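Local coordinates for protein SidF, inhibitor of growth family, member 3 (Legionella pneumophila subsp. pneumophila, PDB 4FYE) that probably removes the 3-phosphate from phosphoinositides as a Legionella phosphoinositide phosphatase, at residues H61-T66 / L129-K134; Q573-Q578 / Q597-S602. The protein carries 1 engineered substitution. One frame throughout, in Å; residues are numbered along the deposited sequence.

Interaction 1 of 2, residues H61-T66 / L129-K134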
# COMPACT_ATOMS: atom_id res chain seq x y z
N HIS A 61 -14.27 30.13 -4.43
CA HIS A 61 -12.93 30.31 -4.93
C HIS A 61 -12.39 29.09 -5.58
O HIS A 61 -11.26 29.10 -6.08
CB HIS A 61 -12.02 30.81 -3.83
CG HIS A 61 -12.34 32.22 -3.41
ND1 HIS A 61 -13.07 32.50 -2.29
CD2 HIS A 61 -12.01 33.44 -3.99
CE1 HIS A 61 -13.20 33.85 -2.18
NE2 HIS A 61 -12.56 34.42 -3.23
N GLY A 62 -13.17 28.01 -5.64
CA GLY A 62 -12.63 26.80 -6.23
C GLY A 62 -11.70 26.13 -5.22
O GLY A 62 -11.01 25.20 -5.54
N ARG A 63 -11.69 26.57 -3.97
CA ARG A 63 -10.94 25.86 -2.92
C ARG A 63 -11.91 24.80 -2.32
O ARG A 63 -13.12 25.01 -2.26
CB ARG A 63 -10.31 26.86 -1.90
CG ARG A 63 -9.74 26.25 -0.58
CD ARG A 63 -9.09 27.28 0.38
NE ARG A 63 -8.30 28.23 -0.42
CZ ARG A 63 -7.01 28.46 -0.27
NH1 ARG A 63 -6.30 27.89 0.70
NH2 ARG A 63 -6.43 29.30 -1.09
N PRO A 64 -11.40 23.61 -2.01
CA PRO A 64 -12.22 22.50 -1.49
C PRO A 64 -12.81 22.71 -0.09
O PRO A 64 -12.11 23.12 0.81
CB PRO A 64 -11.21 21.32 -1.33
CG PRO A 64 -10.03 21.67 -2.17
CD PRO A 64 -10.06 23.17 -2.46
N VAL A 65 -14.02 22.23 0.11
CA VAL A 65 -14.65 22.38 1.39
C VAL A 65 -14.83 20.99 1.97
O VAL A 65 -15.09 20.82 3.17
CB VAL A 65 -15.96 23.15 1.13
CG1 VAL A 65 -17.14 22.62 1.93
CG2 VAL A 65 -15.69 24.67 1.24
N THR A 66 -14.66 19.97 1.13
CA THR A 66 -14.64 18.62 1.61
C THR A 66 -13.20 18.26 1.95
O THR A 66 -12.23 18.91 1.48
CB THR A 66 -15.17 17.67 0.53
OG1 THR A 66 -14.49 17.92 -0.71
CG2 THR A 66 -16.69 17.89 0.27
N LEU A 129 -6.42 23.20 5.04
CA LEU A 129 -5.22 22.43 4.71
C LEU A 129 -4.38 23.10 3.64
O LEU A 129 -3.20 22.74 3.49
CB LEU A 129 -5.59 21.09 4.12
CG LEU A 129 -6.03 19.95 5.06
CD1 LEU A 129 -6.09 18.66 4.28
CD2 LEU A 129 -5.17 19.76 6.29
N PHE A 130 -4.92 24.10 2.93
CA PHE A 130 -4.22 24.50 1.71
C PHE A 130 -3.77 25.90 1.85
O PHE A 130 -3.58 26.59 0.92
CB PHE A 130 -5.12 24.37 0.51
CG PHE A 130 -5.65 22.98 0.38
CD1 PHE A 130 -4.74 21.89 0.27
CD2 PHE A 130 -7.03 22.73 0.45
CE1 PHE A 130 -5.21 20.59 0.20
CE2 PHE A 130 -7.49 21.42 0.39
CZ PHE A 130 -6.57 20.35 0.25
N SER A 131 -3.53 26.25 3.07
CA SER A 131 -3.14 27.53 3.47
C SER A 131 -2.08 27.33 4.55
O SER A 131 -1.95 26.22 5.15
CB SER A 131 -4.38 28.03 4.26
OG SER A 131 -4.29 29.36 4.21
N SER A 132 -1.46 28.40 4.99
CA SER A 132 -0.46 28.26 6.04
C SER A 132 -0.97 27.86 7.44
O SER A 132 -1.98 28.38 7.91
CB SER A 132 0.36 29.53 6.12
OG SER A 132 0.91 29.59 7.40
N LYS A 133 -0.25 27.01 8.16
CA LYS A 133 -0.76 26.52 9.44
C LYS A 133 -0.65 27.68 10.37
O LYS A 133 -1.16 27.66 11.54
CB LYS A 133 0.12 25.45 10.04
CG LYS A 133 0.49 24.24 9.22
CD LYS A 133 1.35 23.38 10.14
CE LYS A 133 2.76 23.95 10.17
NZ LYS A 133 3.69 23.05 9.42
N LYS A 134 0.09 28.66 9.89
CA LYS A 134 0.23 29.90 10.67
C LYS A 134 -0.75 31.03 10.35
O LYS A 134 -0.62 32.11 10.90
CB LYS A 134 1.68 30.41 10.60
CG LYS A 134 2.70 29.39 11.11
CD LYS A 134 3.67 30.03 12.09
CE LYS A 134 5.04 30.32 11.48
NZ LYS A 134 5.93 29.11 11.43
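The Phe130 ring and the Arg63 guanidinium are the two flat groups through which this contact is made. Leu129 CB stands 3.9 Å above the centre of one face of the Phe130 ring, while Pro64 meets the ring obliquely, its CG 3.6 Å from Phe130 CE2, with the two side chains crossed at about a right angle. Ser131 N lies in the guanidinium plane at its edge, 4.0 Å from Arg63 NH1, a contact and not a hydrogen bond. Phe130 O is placed obliquely to that plane, and the hydrogen bond it accepts from Arg63 NH1, 3.0 Å long, is weak, since the N-H...O angle is 128°. Arg63 runs extended from the backbone (chi1 168°) and bends at chi3 (-42°), which carries NH1 across to this carbonyl. The stronger partner of NH1 is Asp128, in a salt bridge, and the same carboxylate also accepts a hydrogen bond from Phe130 N. About 170 Å² is buried in all, a modest patch between two irregular segments. The first is in the loop between strand 50-55 and helix 71-92, the second in the loop between helices 98-119 and 136-163, and Arg698 of helix 692-699 touches both Arg63 and Phe130.

Interaction 2 of 2, residues Q573-Q578 / Q597-S602; sequences QELKEQ and QHFYNS
Leu575 points one methyl, CD1, at the rims of two aromatic rings. It lies near the plane of Phe599, 3.6 Å from CE1, and near the plane of Tyr600, 3.9 Å from CD2, which puts it at the edge of each ring. The leucine and phenylalanine side chains cross at about a right angle. Tyr600 reaches further toward helix 522-583: with CG anti to the backbone N (chi1 179°) its ring extends to Lys576, where CE2 comes within 3.8 Å of Lys576 CB. This approach is oblique, and Tyr600 OH passes 4.0 Å from the same CB, beside the aliphatic base of the lysine. The lysine amine has a long, weak ion pair with Asp672. No hydrogen bond joins the segments; the 212 Å² buried comes mostly from Leu575 and Tyr600, in van der Waals contact. The short axes are nearly antiparallel, 160° apart with a closest approach of 10.9 Å, as expected of a helical hairpin in which helix 590-614 folds back along helix 522-583. Leu472 and Ala469 of helix 467-476 touch Leu575 and Phe599, respectively, while Leu674 from a loop touches Lys576 and Tyr600.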
# COMPACT_ATOMS: atom_id res chain seq x y z
N GLN A 573 13.64 12.37 -25.50
CA GLN A 573 12.96 13.50 -26.09
C GLN A 573 12.67 13.35 -27.63
O GLN A 573 11.58 13.72 -28.12
CB GLN A 573 13.81 14.75 -25.80
CG GLN A 573 13.16 16.08 -26.13
CD GLN A 573 14.16 17.22 -26.10
OE1 GLN A 573 14.96 17.41 -27.04
NE2 GLN A 573 14.14 17.98 -25.01
N GLU A 574 13.62 12.81 -28.40
CA GLU A 574 13.35 12.52 -29.83
C GLU A 574 12.32 11.38 -29.96
O GLU A 574 11.43 11.43 -30.83
CB GLU A 574 14.64 12.19 -30.63
CG GLU A 574 15.68 13.31 -30.78
CD GLU A 574 16.98 12.83 -31.43
OE1 GLU A 574 17.28 11.62 -31.36
OE2 GLU A 574 17.73 13.65 -32.03
N LEU A 575 12.40 10.37 -29.08
CA LEU A 575 11.38 9.32 -29.07
C LEU A 575 10.01 9.94 -28.86
O LEU A 575 9.07 9.62 -29.59
CB LEU A 575 11.64 8.23 -28.03
CG LEU A 575 11.17 6.80 -28.39
CD1 LEU A 575 10.80 6.04 -27.13
CD2 LEU A 575 10.00 6.75 -29.36
N LYS A 576 9.92 10.85 -27.90
CA LYS A 576 8.65 11.53 -27.61
C LYS A 576 8.21 12.29 -28.86
O LYS A 576 7.07 12.14 -29.31
CB LYS A 576 8.80 12.47 -26.39
CG LYS A 576 7.49 13.03 -25.82
CD LYS A 576 7.69 14.37 -25.11
CE LYS A 576 6.38 14.86 -24.47
NZ LYS A 576 6.03 14.13 -23.21
N GLU A 577 9.12 13.09 -29.40
CA GLU A 577 8.88 13.83 -30.64
C GLU A 577 8.18 13.03 -31.75
O GLU A 577 7.28 13.56 -32.42
CB GLU A 577 10.19 14.47 -31.13
CG GLU A 577 10.23 15.99 -30.95
CD GLU A 577 11.51 16.50 -30.28
OE1 GLU A 577 11.43 16.94 -29.12
OE2 GLU A 577 12.60 16.45 -30.89
N GLN A 578 8.57 11.77 -31.96
CA GLN A 578 7.95 10.99 -33.04
C GLN A 578 6.68 10.25 -32.62
O GLN A 578 5.79 10.00 -33.43
CB GLN A 578 8.97 10.06 -33.74
CG GLN A 578 9.12 8.64 -33.21
CD GLN A 578 9.92 7.73 -34.16
OE1 GLN A 578 10.50 6.72 -33.74
NE2 GLN A 578 9.98 8.10 -35.44
N GLN A 597 3.04 3.99 -25.45
CA GLN A 597 3.04 4.61 -24.13
C GLN A 597 3.76 3.71 -23.17
O GLN A 597 4.60 4.17 -22.40
CB GLN A 597 1.60 4.85 -23.66
CG GLN A 597 0.79 5.75 -24.60
CD GLN A 597 -0.69 5.74 -24.27
OE1 GLN A 597 -1.24 4.71 -23.88
NE2 GLN A 597 -1.34 6.90 -24.41
N HIS A 598 3.43 2.42 -23.23
CA HIS A 598 4.16 1.44 -22.44
C HIS A 598 5.62 1.56 -22.69
O HIS A 598 6.38 1.69 -21.75
CB HIS A 598 3.73 0.01 -22.74
CG HIS A 598 4.58 -1.04 -22.03
ND1 HIS A 598 4.59 -1.19 -20.67
CD2 HIS A 598 5.49 -1.99 -22.54
CE1 HIS A 598 5.44 -2.19 -20.35
NE2 HIS A 598 6.00 -2.67 -21.49
N PHE A 599 6.04 1.52 -23.95
CA PHE A 599 7.50 1.58 -24.23
C PHE A 599 8.16 2.85 -23.66
O PHE A 599 9.18 2.81 -22.96
CB PHE A 599 7.80 1.47 -25.73
CG PHE A 599 9.28 1.44 -26.05
CD1 PHE A 599 10.02 2.61 -26.15
CD2 PHE A 599 9.93 0.23 -26.27
CE1 PHE A 599 11.37 2.59 -26.46
CE2 PHE A 599 11.30 0.20 -26.57
CZ PHE A 599 12.01 1.38 -26.66
N TYR A 600 7.58 3.98 -24.02
CA TYR A 600 8.12 5.24 -23.60
C TYR A 600 8.08 5.46 -22.07
O TYR A 600 8.98 6.08 -21.50
CB TYR A 600 7.32 6.34 -24.25
CG TYR A 600 7.81 7.65 -23.83
CD1 TYR A 600 7.35 8.26 -22.65
CD2 TYR A 600 8.82 8.28 -24.55
CE1 TYR A 600 7.85 9.49 -22.24
CE2 TYR A 600 9.34 9.50 -24.16
CZ TYR A 600 8.85 10.10 -23.01
OH TYR A 600 9.38 11.31 -22.65
N ASN A 601 7.01 5.02 -21.43
CA ASN A 601 6.88 5.33 -20.02
C ASN A 601 7.86 4.52 -19.18
O ASN A 601 8.48 5.08 -18.28
CB ASN A 601 5.41 5.24 -19.55
CG ASN A 601 4.63 6.50 -19.90
OD1 ASN A 601 5.18 7.63 -20.00
ND2 ASN A 601 3.33 6.33 -20.09
N SER A 602 8.00 3.23 -19.52
CA SER A 602 9.05 2.36 -19.04
C SER A 602 10.38 3.05 -19.13
O SER A 602 11.07 3.16 -18.13
CB SER A 602 9.13 1.14 -19.94
OG SER A 602 8.05 0.25 -19.71

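Interactions 1 and 2 are separate packing sites of one chain, with centres 37 Å apart and nearest atoms about 26 Å apart, so neither touches the other. They also follow one another in sequence, interaction 1 closing before interaction 2 opens. Each lies well out from the middle of the molecule, its centre 27 Å and 28 Å, respectively, from that of the chain. They differ in kind: 61-66 with 129-134 joins two loops by mixed polar and apolar contacts, whereas 573-578 with 597-602 joins two helices by side-chain packing, with no hydrogen bond between the segments. Nothing places a ligand or catalytic residue at either, and both are described here as packing contacts.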